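Local structure of protein tudor (Drosophila melanogaster, 4Q5W) at residues I8-V11 and I17-Q20; S26-I31 and L81-N86; L61-S66 and K92-P97. The protein may act in the piRNA pathway with the Piwi proteins Aubergine and AGO3, and is required in oogenesis for primordial germ cell formation and abdominal segmentation. All blocks are in the same frame, centred on the assembly; numbering follows the deposited sequence.

Contact 1 of 3, residues I8-V11 and I17-Q20; sequences ITHV and IYLQ
Thr9 and His10 both sit opposite Tyr18, which makes this antiparallel hairpin, strands 5-11 and 16-21 of the protein's ninth extended Tudor domain, carry a classic beta bulge. Two backbone bonds frame the irregularity: Thr9 N donates to Tyr18 O at 3.0 Å, and Tyr18 N to His10 O at 2.9 Å. On one face of the sheet the aliphatic chains mesh: Ile8 CG2 meets Ile17 CG2 at 3.6 Å, and Ile8 CG1 lies alongside Leu19, 3.7 Å from its CG. Helix 122-134 closes over part of this layer through Leu133 and Phe129. On the face of Tyr18 and His10, the two side chains lie alongside each other and point the same way, with their ring planes 52° apart, neither stacked nor edge-to-face. His10 turns its CG away from the backbone N (chi1 178°), and this brings CD2 up to Tyr18 CD1 at 3.7 Å, close to the imidazole plane; NE2, next to CD2 in the ring, bonds to Glu12. At the bulge, Thr9 divides its two branches. OG1 bonds to the carbonyl of Tyr84, whereas CG2 meets the extended Gln20 chain at about a right angle. There it rests on the terminal amide, whose NE2 bonds to the carbonyl of Asp83, with Thr9 CG2 3.6 Å from Gln20 CD.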
ATOM      1  N   ILE A   8       0.092   7.001  -2.886  1.00 12.99           N
ATOM      2  CA  ILE A   8       0.409   6.049  -1.826  1.00 10.08           C
ATOM      3  C   ILE A   8      -0.839   5.266  -1.450  1.00 11.14           C
ATOM      4  O   ILE A   8      -1.867   5.844  -1.088  1.00 13.70           O
ATOM      5  CB  ILE A   8       1.039   6.756  -0.608  1.00  9.17           C
ATOM      6  CG1 ILE A   8       2.397   7.326  -1.029  1.00 15.12           C
ATOM      7  CG2 ILE A   8       1.203   5.790   0.569  1.00 12.24           C
ATOM      8  CD1 ILE A   8       3.085   8.173   0.028  1.00 17.19           C
ATOM      9  N   THR A   9      -0.741   3.943  -1.578  1.00 12.80           N
ATOM     10  CA  THR A   9      -1.871   3.049  -1.339  1.00 13.01           C
ATOM     11  C   THR A   9      -1.767   2.260  -0.031  1.00 12.04           C
ATOM     12  O   THR A   9      -2.781   1.771   0.476  1.00 16.83           O
ATOM     13  CB  THR A   9      -2.090   2.082  -2.528  1.00 12.64           C
ATOM     14  OG1 THR A   9      -0.854   1.457  -2.882  1.00 14.98           O
ATOM     15  CG2 THR A   9      -2.629   2.835  -3.728  1.00 14.01           C
ATOM     16  N   HIS A  10      -0.561   2.140   0.520  1.00 15.04           N
ATOM     17  CA  HIS A  10      -0.394   1.470   1.818  1.00 14.74           C
ATOM     18  C   HIS A  10       0.928   1.811   2.466  1.00 15.93           C
ATOM     19  O   HIS A  10       1.970   1.799   1.820  1.00 11.47           O
ATOM     20  CB  HIS A  10      -0.472  -0.059   1.690  1.00 11.98           C
ATOM     21  CG  HIS A  10      -0.254  -0.779   2.988  1.00 13.44           C
ATOM     22  ND1 HIS A  10      -1.142  -0.695   4.040  1.00 17.12           N
ATOM     23  CD2 HIS A  10       0.753  -1.580   3.410  1.00 15.61           C
ATOM     24  CE1 HIS A  10      -0.695  -1.418   5.052  1.00 16.84           C
ATOM     25  NE2 HIS A  10       0.457  -1.962   4.697  1.00 16.22           N
ATOM     26  N   VAL A  11       0.889   2.084   3.761  1.00 16.71           N
ATOM     27  CA  VAL A  11       2.118   2.318   4.504  1.00 15.94           C
ATOM     28  C   VAL A  11       2.338   1.219   5.528  1.00 14.24           C
ATOM     29  O   VAL A  11       1.543   1.068   6.449  1.00 16.57           O
ATOM     30  CB  VAL A  11       2.075   3.665   5.229  1.00 13.16           C
ATOM     31  CG1 VAL A  11       3.317   3.822   6.124  1.00 12.27           C
ATOM     32  CG2 VAL A  11       1.989   4.778   4.218  1.00 14.64           C
ATOM     33  N   ILE A  17       6.766   1.577   1.748  1.00  9.00           N
ATOM     34  CA  ILE A  17       5.580   2.298   1.328  1.00 13.34           C
ATOM     35  C   ILE A  17       5.186   1.819  -0.062  1.00 13.73           C
ATOM     36  O   ILE A  17       6.014   1.825  -0.967  1.00 16.22           O
ATOM     37  CB  ILE A  17       5.873   3.815   1.271  1.00 11.14           C
ATOM     38  CG1 ILE A  17       6.323   4.326   2.641  1.00  9.99           C
ATOM     39  CG2 ILE A  17       4.646   4.609   0.804  1.00 13.03           C
ATOM     40  CD1 ILE A  17       6.778   5.774   2.597  1.00 14.01           C
ATOM     41  N   TYR A  18       3.933   1.394  -0.214  1.00 14.13           N
ATOM     42  CA  TYR A  18       3.389   0.976  -1.509  1.00 11.43           C
ATOM     43  C   TYR A  18       2.852   2.170  -2.289  1.00 11.82           C
ATOM     44  O   TYR A  18       2.028   2.919  -1.770  1.00 13.21           O
ATOM     45  CB  TYR A  18       2.247  -0.025  -1.295  1.00  9.74           C
ATOM     46  CG  TYR A  18       2.703  -1.392  -0.836  1.00 12.77           C
ATOM     47  CD1 TYR A  18       2.996  -1.635   0.501  1.00 15.50           C
ATOM     48  CD2 TYR A  18       2.817  -2.438  -1.735  1.00 14.09           C
ATOM     49  CE1 TYR A  18       3.406  -2.887   0.926  1.00 17.58           C
ATOM     50  CE2 TYR A  18       3.227  -3.699  -1.320  1.00 16.26           C
ATOM     51  CZ  TYR A  18       3.518  -3.915   0.011  1.00 18.64           C
ATOM     52  OH  TYR A  18       3.926  -5.166   0.423  1.00 17.83           O
ATOM     53  N   LEU A  19       3.316   2.350  -3.529  1.00 12.40           N
ATOM     54  CA  LEU A  19       2.870   3.457  -4.372  1.00 13.14           C
ATOM     55  C   LEU A  19       2.482   2.974  -5.750  1.00 12.73           C
ATOM     56  O   LEU A  19       3.147   2.112  -6.316  1.00 14.32           O
ATOM     57  CB  LEU A  19       3.995   4.486  -4.601  1.00 19.69           C
ATOM     58  CG  LEU A  19       4.455   5.396  -3.476  1.00 28.35           C
ATOM     59  CD1 LEU A  19       5.288   4.589  -2.552  1.00 34.43           C
ATOM     60  CD2 LEU A  19       5.249   6.565  -4.007  1.00 28.31           C
ATOM     61  N   GLN A  20       1.447   3.581  -6.315  1.00 11.95           N
ATOM     62  CA  GLN A  20       1.101   3.327  -7.704  1.00 14.04           C
ATOM     63  C   GLN A  20       1.550   4.508  -8.544  1.00 14.98           C
ATOM     64  O   GLN A  20       1.032   5.606  -8.394  1.00 11.34           O
ATOM     65  CB  GLN A  20      -0.403   3.125  -7.842  1.00 11.25           C
ATOM     66  CG  GLN A  20      -0.909   1.920  -7.058  1.00 13.47           C
ATOM     67  CD  GLN A  20      -2.408   1.780  -7.149  1.00 14.61           C
ATOM     68  OE1 GLN A  20      -3.101   2.687  -7.616  1.00 12.60           O
ATOM     69  NE2 GLN A  20      -2.921   0.629  -6.729  1.00 14.19           N
TER

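Contact 2 of 3, residues S26-I31 and L81-N86; sequences SLMDII and LIDYGN
The turn between strands 77-81 and 87-90 of the Tudor four-stranded sheet meets helix 25-37 here, and a Met-aromatic contact carries much of the join. Met28 leaves the helix with CG anti to its backbone N (chi1 -170°), then bends at chi2 and chi3, which brings the thioether against both Asp83 and the phenol of Tyr84. Its SD lies 4.5 Å from the centroid of the Tyr84 ring, 37° off the ring normal, an oblique approach. The methyl CE comes 3.5 Å from Tyr84 OH and 3.8 Å from Tyr84 CE1, and SD also packs against Asp83 CB at 3.7 Å. One turn further along the helix, Ile31 points toward the loop, and its CG2 stops 3.8 Å from Asp83 OD2. Met28 and Ile31 thus pack against a buried carboxylate whose charge is met from elsewhere: OD1 forms a salt bridge with Arg65 and accepts from the backbone N of Val106. The loop itself is tied back on Leu81 O, which accepts from both Tyr84 N and Gly85 N. Strand 63-71 flanks this turn through Tyr64 and Arg65, and strand 16-21 reaches Met28 and Tyr84 through Gln20.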
ATOM      1  N   SER A  26      -4.274   3.828 -15.724  1.00 13.35           N
ATOM      2  CA  SER A  26      -5.262   3.237 -16.621  1.00 13.81           C
ATOM      3  C   SER A  26      -5.264   1.729 -16.485  1.00 14.55           C
ATOM      4  O   SER A  26      -6.316   1.106 -16.574  1.00 14.19           O
ATOM      5  CB  SER A  26      -5.011   3.614 -18.085  1.00 14.87           C
ATOM      6  OG  SER A  26      -5.286   4.984 -18.312  1.00 22.63           O
ATOM      7  N   LEU A  27      -4.081   1.148 -16.285  1.00 13.94           N
ATOM      8  CA  LEU A  27      -3.979  -0.291 -16.065  1.00 12.28           C
ATOM      9  C   LEU A  27      -4.706  -0.703 -14.789  1.00 15.08           C
ATOM     10  O   LEU A  27      -5.396  -1.718 -14.770  1.00 16.58           O
ATOM     11  CB  LEU A  27      -2.516  -0.741 -15.998  1.00 12.11           C
ATOM     12  CG  LEU A  27      -2.288  -2.194 -15.558  1.00 16.90           C
ATOM     13  CD1 LEU A  27      -2.940  -3.171 -16.535  1.00 18.62           C
ATOM     14  CD2 LEU A  27      -0.804  -2.499 -15.389  1.00 19.65           C
ATOM     15  N   MET A  28      -4.536   0.067 -13.717  1.00 15.05           N
ATOM     16  CA  MET A  28      -5.236  -0.219 -12.465  1.00 15.44           C
ATOM     17  C   MET A  28      -6.755  -0.128 -12.678  1.00 14.75           C
ATOM     18  O   MET A  28      -7.518  -0.959 -12.185  1.00 15.19           O
ATOM     19  CB  MET A  28      -4.791   0.752 -11.359  1.00 11.10           C
ATOM     20  CG  MET A  28      -5.279   0.391  -9.960  1.00 14.54           C
ATOM     21  SD  MET A  28      -4.525  -1.116  -9.317  1.00 13.50           S
ATOM     22  CE  MET A  28      -5.866  -2.307  -9.475  1.00 15.60           C
ATOM     23  N   ASP A  29      -7.188   0.888 -13.412  1.00 18.32           N
ATOM     24  CA  ASP A  29      -8.611   1.059 -13.685  1.00 16.61           C
ATOM     25  C   ASP A  29      -9.186  -0.133 -14.438  1.00 15.45           C
ATOM     26  O   ASP A  29     -10.292  -0.570 -14.135  1.00 15.26           O
ATOM     27  CB  ASP A  29      -8.877   2.335 -14.477  1.00 19.92           C
ATOM     28  CG  ASP A  29      -8.738   3.589 -13.635  1.00 28.10           C
ATOM     29  OD1 ASP A  29      -8.526   3.475 -12.408  1.00 30.87           O
ATOM     30  OD2 ASP A  29      -8.850   4.689 -14.206  1.00 31.62           O
ATOM     31  N   ILE A  30      -8.442  -0.644 -15.420  1.00 14.16           N
ATOM     32  CA  ILE A  30      -8.903  -1.788 -16.212  1.00 13.32           C
ATOM     33  C   ILE A  30      -8.982  -3.051 -15.360  1.00 13.24           C
ATOM     34  O   ILE A  30      -9.911  -3.847 -15.503  1.00 17.75           O
ATOM     35  CB  ILE A  30      -7.990  -2.031 -17.442  1.00 19.53           C
ATOM     36  CG1 ILE A  30      -8.159  -0.894 -18.456  1.00 22.20           C
ATOM     37  CG2 ILE A  30      -8.323  -3.337 -18.109  1.00 24.47           C
ATOM     38  CD1 ILE A  30      -7.010  -0.771 -19.444  1.00 20.07           C
ATOM     39  N   ILE A  31      -8.011  -3.236 -14.469  1.00 13.36           N
ATOM     40  CA  ILE A  31      -8.027  -4.395 -13.573  1.00 11.80           C
ATOM     41  C   ILE A  31      -9.279  -4.370 -12.703  1.00 13.81           C
ATOM     42  O   ILE A  31     -10.009  -5.363 -12.628  1.00 13.83           O
ATOM     43  CB  ILE A  31      -6.753  -4.472 -12.700  1.00 11.85           C
ATOM     44  CG1 ILE A  31      -5.518  -4.683 -13.581  1.00 12.54           C
ATOM     45  CG2 ILE A  31      -6.874  -5.571 -11.650  1.00 17.00           C
ATOM     46  CD1 ILE A  31      -4.187  -4.626 -12.817  1.00 12.62           C
ATOM     47  N   LEU A  81      -3.682  -7.527  -0.738  1.00 12.53           N
ATOM     48  CA  LEU A  81      -4.256  -7.035  -1.987  1.00 11.92           C
ATOM     49  C   LEU A  81      -3.091  -6.505  -2.802  1.00 12.12           C
ATOM     50  O   LEU A  81      -2.649  -5.358  -2.609  1.00 14.72           O
ATOM     51  CB  LEU A  81      -5.290  -5.939  -1.728  1.00 11.95           C
ATOM     52  CG  LEU A  81      -6.358  -6.266  -0.666  1.00 13.30           C
ATOM     53  CD1 LEU A  81      -7.398  -5.158  -0.582  1.00 16.19           C
ATOM     54  CD2 LEU A  81      -7.025  -7.614  -0.937  1.00 12.47           C
ATOM     55  N   ILE A  82      -2.584  -7.353  -3.691  1.00 11.41           N
ATOM     56  CA  ILE A  82      -1.276  -7.144  -4.309  1.00 14.01           C
ATOM     57  C   ILE A  82      -1.118  -5.840  -5.078  1.00 12.21           C
ATOM     58  O   ILE A  82      -0.010  -5.309  -5.177  1.00 13.79           O
ATOM     59  CB  ILE A  82      -0.866  -8.315  -5.217  1.00 12.72           C
ATOM     60  CG1 ILE A  82      -1.856  -8.482  -6.377  1.00 13.05           C
ATOM     61  CG2 ILE A  82      -0.745  -9.589  -4.395  1.00 14.32           C
ATOM     62  CD1 ILE A  82      -1.325  -9.368  -7.490  1.00 11.56           C
ATOM     63  N   ASP A  83      -2.213  -5.321  -5.617  1.00 12.79           N
ATOM     64  CA  ASP A  83      -2.127  -4.099  -6.394  1.00 13.31           C
ATOM     65  C   ASP A  83      -2.028  -2.873  -5.505  1.00 10.46           C
ATOM     66  O   ASP A  83      -1.684  -1.798  -5.986  1.00 14.27           O
ATOM     67  CB  ASP A  83      -3.294  -3.991  -7.381  1.00 11.19           C
ATOM     68  CG  ASP A  83      -3.195  -5.021  -8.496  1.00 13.76           C
ATOM     69  OD1 ASP A  83      -2.056  -5.273  -8.958  1.00 11.43           O
ATOM     70  OD2 ASP A  83      -4.238  -5.581  -8.897  1.00 12.29           O
ATOM     71  N   TYR A  84      -2.286  -3.047  -4.209  1.00  9.30           N
ATOM     72  CA  TYR A  84      -2.366  -1.912  -3.278  1.00 13.62           C
ATOM     73  C   TYR A  84      -1.409  -2.017  -2.098  1.00 16.08           C
ATOM     74  O   TYR A  84      -0.813  -1.011  -1.671  1.00 14.35           O
ATOM     75  CB  TYR A  84      -3.802  -1.727  -2.775  1.00 12.46           C
ATOM     76  CG  TYR A  84      -4.765  -1.377  -3.881  1.00 14.77           C
ATOM     77  CD1 TYR A  84      -5.310  -2.365  -4.700  1.00 11.68           C
ATOM     78  CD2 TYR A  84      -5.100  -0.060  -4.141  1.00 15.91           C
ATOM     79  CE1 TYR A  84      -6.179  -2.040  -5.724  1.00  9.64           C
ATOM     80  CE2 TYR A  84      -5.962   0.264  -5.158  1.00 12.70           C
ATOM     81  CZ  TYR A  84      -6.501  -0.738  -5.947  1.00 14.29           C
ATOM     82  OH  TYR A  84      -7.368  -0.407  -6.965  1.00 16.97           O
ATOM     83  N   GLY A  85      -1.278  -3.220  -1.549  1.00 11.25           N
ATOM     84  CA  GLY A  85      -0.325  -3.449  -0.475  1.00 10.12           C
ATOM     85  C   GLY A  85      -0.911  -3.746   0.895  1.00 12.65           C
ATOM     86  O   GLY A  85      -0.242  -4.359   1.726  1.00 13.64           O
ATOM     87  N   ASN A  86      -2.140  -3.310   1.143  1.00 12.48           N
ATOM     88  CA  ASN A  86      -2.788  -3.567   2.422  1.00 11.86           C
ATOM     89  C   ASN A  86      -3.194  -5.024   2.562  1.00 12.84           C
ATOM     90  O   ASN A  86      -3.272  -5.751   1.569  1.00 19.11           O
ATOM     91  CB  ASN A  86      -3.989  -2.638   2.660  1.00 14.67           C
ATOM     92  CG  ASN A  86      -5.047  -2.755   1.584  1.00 17.35           C
ATOM     93  OD1 ASN A  86      -4.756  -2.604   0.401  1.00 18.41           O
ATOM     94  ND2 ASN A  86      -6.282  -3.038   1.993  1.00 14.51           N
TER

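Contact 3 of 3, residues L61-S66 and K92-P97; sequences LEFYRS and KLYELP
Phe63 turns an edge of its ring toward the face of Tyr94, a T-shaped pair with centroids 5.4 Å apart and planes at 84°. The touching atom is Phe63 CE2, which lies 3.6 Å from Tyr94 CE1 and 3.8 Å from Tyr94 CZ, so it approaches Tyr94 obliquely on the CE1-CZ side, not over the ring centre. Further along the strand, a second apolar touch is made by the aliphatic part of Arg65: its CG and CD pack on one methyl of Leu96, the two side chains running at a slant to each other, with Arg65 CD 3.8 Å from Leu96 CD1. Leu96 holds its CG anti to the backbone N (chi1 180°), which sets CD1 against the Arg65 chain.

In the next shell, the hydroxyl of Tyr94 accepts a weak hydrogen bond from the extended chain of Lys92, NZ to OH 3.2 Å, and the Phe63 backbone N donates to the side chain of Asn36. Replacing Tyr94 with an alanine would probably leave the CE2 edge of Phe63 without the ring it packs on and take from Lys92 NZ the acceptor of its weak bond. The guanidinium of Arg65 is anchored away from Leu96: NH1 makes a salt bridge with Asp83 and also bonds to the carbonyl of Lys104, while NH2 bonds to that of Ile103.

The contact is structural packing of the loop after strand 87-90 on the four-stranded antiparallel sheet of the Tudor domain, a member of the SH3 clan. In that sheet strand 52-56 serves both segments, its Val55 bonding to the backbone of Tyr64 and its Val54 to that of Tyr94, and helix 25-37 packs on Arg65 through Ile31 and Leu35.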
ATOM      1  N   LEU A  61     -16.589  -3.685  -0.522  1.00 23.46           N
ATOM      2  CA  LEU A  61     -17.309  -4.752  -1.237  1.00 23.00           C
ATOM      3  C   LEU A  61     -16.854  -4.995  -2.683  1.00 21.38           C
ATOM      4  O   LEU A  61     -17.502  -5.723  -3.430  1.00 22.99           O
ATOM      5  CB  LEU A  61     -18.832  -4.548  -1.181  1.00 26.43           C
ATOM      6  CG  LEU A  61     -19.517  -4.728   0.176  1.00 33.74           C
ATOM      7  CD1 LEU A  61     -21.029  -4.686   0.024  1.00 36.40           C
ATOM      8  CD2 LEU A  61     -19.084  -6.024   0.833  1.00 35.05           C
ATOM      9  N   GLU A  62     -15.732  -4.407  -3.076  1.00 19.01           N
ATOM     10  CA  GLU A  62     -15.199  -4.631  -4.413  1.00 16.08           C
ATOM     11  C   GLU A  62     -14.156  -5.743  -4.445  1.00 17.45           C
ATOM     12  O   GLU A  62     -13.666  -6.185  -3.401  1.00 16.51           O
ATOM     13  CB  GLU A  62     -14.606  -3.336  -4.973  1.00 23.04           C
ATOM     14  CG  GLU A  62     -15.654  -2.270  -5.278  1.00 26.58           C
ATOM     15  CD  GLU A  62     -15.045  -1.009  -5.852  1.00 37.41           C
ATOM     16  OE1 GLU A  62     -13.798  -0.908  -5.872  1.00 40.29           O
ATOM     17  OE2 GLU A  62     -15.815  -0.120  -6.283  1.00 40.48           O
ATOM     18  N   PHE A  63     -13.792  -6.172  -5.652  1.00 17.97           N
ATOM     19  CA  PHE A  63     -12.903  -7.323  -5.818  1.00 18.44           C
ATOM     20  C   PHE A  63     -11.466  -6.943  -6.174  1.00 15.71           C
ATOM     21  O   PHE A  63     -11.236  -5.997  -6.925  1.00 18.72           O
ATOM     22  CB  PHE A  63     -13.492  -8.297  -6.847  1.00 15.15           C
ATOM     23  CG  PHE A  63     -14.782  -8.946  -6.399  1.00 17.13           C
ATOM     24  CD1 PHE A  63     -16.007  -8.354  -6.672  1.00 19.80           C
ATOM     25  CD2 PHE A  63     -14.769 -10.144  -5.703  1.00 14.89           C
ATOM     26  CE1 PHE A  63     -17.192  -8.941  -6.259  1.00 21.90           C
ATOM     27  CE2 PHE A  63     -15.956 -10.746  -5.295  1.00 21.35           C
ATOM     28  CZ  PHE A  63     -17.168 -10.142  -5.570  1.00 24.44           C
ATOM     29  N   TYR A  64     -10.510  -7.695  -5.630  1.00 10.72           N
ATOM     30  CA  TYR A  64      -9.094  -7.370  -5.733  1.00 12.11           C
ATOM     31  C   TYR A  64      -8.227  -8.599  -6.002  1.00 14.30           C
ATOM     32  O   TYR A  64      -8.493  -9.690  -5.481  1.00 16.61           O
ATOM     33  CB  TYR A  64      -8.628  -6.769  -4.415  1.00 10.05           C
ATOM     34  CG  TYR A  64      -9.211  -5.416  -4.117  1.00 12.41           C
ATOM     35  CD1 TYR A  64     -10.461  -5.283  -3.537  1.00 11.82           C
ATOM     36  CD2 TYR A  64      -8.493  -4.266  -4.399  1.00 15.93           C
ATOM     37  CE1 TYR A  64     -10.997  -4.025  -3.261  1.00 13.17           C
ATOM     38  CE2 TYR A  64      -9.013  -3.010  -4.119  1.00 16.08           C
ATOM     39  CZ  TYR A  64     -10.256  -2.897  -3.548  1.00 19.92           C
ATOM     40  OH  TYR A  64     -10.765  -1.644  -3.273  1.00 23.07           O
ATOM     41  N   ARG A  65      -7.171  -8.418  -6.787  1.00 13.99           N
ATOM     42  CA  ARG A  65      -6.169  -9.456  -6.908  1.00 11.63           C
ATOM     43  C   ARG A  65      -5.481  -9.634  -5.567  1.00 13.60           C
ATOM     44  O   ARG A  65      -5.144  -8.654  -4.900  1.00 12.40           O
ATOM     45  CB  ARG A  65      -5.128  -9.098  -7.961  1.00 11.28           C
ATOM     46  CG  ARG A  65      -5.698  -9.007  -9.367  1.00 10.43           C
ATOM     47  CD  ARG A  65      -4.600  -9.211 -10.384  1.00 10.73           C
ATOM     48  NE  ARG A  65      -3.622  -8.125 -10.351  1.00 15.65           N
ATOM     49  CZ  ARG A  65      -2.476  -8.150 -11.019  1.00 13.60           C
ATOM     50  NH1 ARG A  65      -1.635  -7.121 -10.939  1.00 15.68           N
ATOM     51  NH2 ARG A  65      -2.179  -9.203 -11.770  1.00 13.13           N
ATOM     52  N   SER A  66      -5.258 -10.885  -5.179  1.00 11.44           N
ATOM     53  CA  SER A  66      -4.728 -11.174  -3.854  1.00 10.20           C
ATOM     54  C   SER A  66      -3.698 -12.287  -3.849  1.00 14.83           C
ATOM     55  O   SER A  66      -3.652 -13.110  -4.759  1.00 15.32           O
ATOM     56  CB  SER A  66      -5.870 -11.556  -2.913  1.00 13.86           C
ATOM     57  OG  SER A  66      -6.653 -12.596  -3.488  1.00 24.55           O
ATOM     58  N   LYS A  92     -13.527 -16.402   1.984  1.00 19.08           N
ATOM     59  CA  LYS A  92     -13.864 -16.908   0.658  1.00 21.81           C
ATOM     60  C   LYS A  92     -12.862 -16.426  -0.383  1.00 17.35           C
ATOM     61  O   LYS A  92     -12.485 -15.256  -0.405  1.00 17.23           O
ATOM     62  CB  LYS A  92     -15.273 -16.473   0.262  1.00 22.63           C
ATOM     63  CG  LYS A  92     -15.741 -17.042  -1.062  1.00 22.90           C
ATOM     64  CD  LYS A  92     -17.157 -16.595  -1.368  1.00 29.28           C
ATOM     65  CE  LYS A  92     -17.688 -17.243  -2.633  1.00 32.38           C
ATOM     66  NZ  LYS A  92     -19.058 -16.769  -2.953  1.00 31.87           N
ATOM     67  N   LEU A  93     -12.443 -17.336  -1.253  1.00 15.39           N
ATOM     68  CA  LEU A  93     -11.460 -17.028  -2.282  1.00 14.23           C
ATOM     69  C   LEU A  93     -12.055 -17.307  -3.649  1.00 14.08           C
ATOM     70  O   LEU A  93     -12.852 -18.240  -3.806  1.00 14.94           O
ATOM     71  CB  LEU A  93     -10.223 -17.907  -2.104  1.00 18.48           C
ATOM     72  CG  LEU A  93      -9.487 -17.796  -0.768  1.00 18.12           C
ATOM     73  CD1 LEU A  93      -8.325 -18.763  -0.737  1.00 14.79           C
ATOM     74  CD2 LEU A  93      -9.016 -16.362  -0.513  1.00 15.01           C
ATOM     75  N   TYR A  94     -11.659 -16.506  -4.630  1.00 13.89           N
ATOM     76  CA  TYR A  94     -12.074 -16.727  -6.010  1.00 13.21           C
ATOM     77  C   TYR A  94     -10.837 -16.990  -6.862  1.00 16.87           C
ATOM     78  O   TYR A  94      -9.728 -16.573  -6.505  1.00 13.61           O
ATOM     79  CB  TYR A  94     -12.829 -15.510  -6.561  1.00 13.00           C
ATOM     80  CG  TYR A  94     -14.067 -15.138  -5.787  1.00 15.00           C
ATOM     81  CD1 TYR A  94     -13.987 -14.307  -4.673  1.00 14.76           C
ATOM     82  CD2 TYR A  94     -15.319 -15.604  -6.175  1.00 16.67           C
ATOM     83  CE1 TYR A  94     -15.115 -13.956  -3.966  1.00 15.94           C
ATOM     84  CE2 TYR A  94     -16.456 -15.260  -5.472  1.00 18.55           C
ATOM     85  CZ  TYR A  94     -16.344 -14.438  -4.367  1.00 18.33           C
ATOM     86  OH  TYR A  94     -17.465 -14.097  -3.664  1.00 20.16           O
ATOM     87  N   GLU A  95     -11.027 -17.685  -7.980  1.00 13.83           N
ATOM     88  CA  GLU A  95      -9.941 -17.930  -8.923  1.00 12.51           C
ATOM     89  C   GLU A  95      -9.534 -16.626  -9.598  1.00 13.00           C
ATOM     90  O   GLU A  95     -10.374 -15.788  -9.897  1.00 16.08           O
ATOM     91  CB  GLU A  95     -10.365 -18.936  -9.999  1.00 18.12           C
ATOM     92  CG  GLU A  95     -10.998 -20.214  -9.484  1.00 20.29           C
ATOM     93  CD  GLU A  95     -10.017 -21.146  -8.786  1.00 24.16           C
ATOM     94  OE1 GLU A  95      -8.810 -20.836  -8.733  1.00 23.69           O
ATOM     95  OE2 GLU A  95     -10.460 -22.203  -8.286  1.00 25.42           O
ATOM     96  N   LEU A  96      -8.243 -16.466  -9.843  1.00 14.38           N
ATOM     97  CA  LEU A  96      -7.757 -15.338 -10.632  1.00 15.03           C
ATOM     98  C   LEU A  96      -7.970 -15.622 -12.116  1.00 16.39           C
ATOM     99  O   LEU A  96      -7.445 -16.608 -12.641  1.00 15.72           O
ATOM    100  CB  LEU A  96      -6.275 -15.110 -10.362  1.00 14.41           C
ATOM    101  CG  LEU A  96      -5.646 -13.953 -11.146  1.00 12.69           C
ATOM    102  CD1 LEU A  96      -6.167 -12.632 -10.605  1.00 12.81           C
ATOM    103  CD2 LEU A  96      -4.137 -14.033 -11.066  1.00 18.70           C
ATOM    104  N   PRO A  97      -8.747 -14.769 -12.799  1.00 12.82           N
ATOM    105  CA  PRO A  97      -8.956 -14.974 -14.234  1.00 16.53           C
ATOM    106  C   PRO A  97      -7.625 -15.016 -14.980  1.00 21.20           C
ATOM    107  O   PRO A  97      -6.696 -14.276 -14.627  1.00 16.93           O
ATOM    108  CB  PRO A  97      -9.771 -13.745 -14.646  1.00 18.74           C
ATOM    109  CG  PRO A  97     -10.538 -13.385 -13.408  1.00 16.53           C
ATOM    110  CD  PRO A  97      -9.565 -13.658 -12.271  1.00 12.52           C
TER

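How the contacts relate
The centre of contact 1 lies about 3 Å from that of the chain, and the centre of contact 3 about 17 Å. Contact 1 combines backbone pairing with aliphatic and aromatic packing. Contact 2, the most buried of the three, sets a methionine against an aromatic ring and a carboxylate without hydrogen bonds across its segments, while contact 3 is a partly buried aromatic and aliphatic contact at the periphery. Contact 2 touches both others: side chains of the hairpin bond to carbonyls of its turn, tying hairpin to four-stranded sheet, and a salt bridge, a backbone bond and a tyrosine pair join it to contact 3. Contacts 1 and 3 stay about 8 Å apart at their nearest atoms.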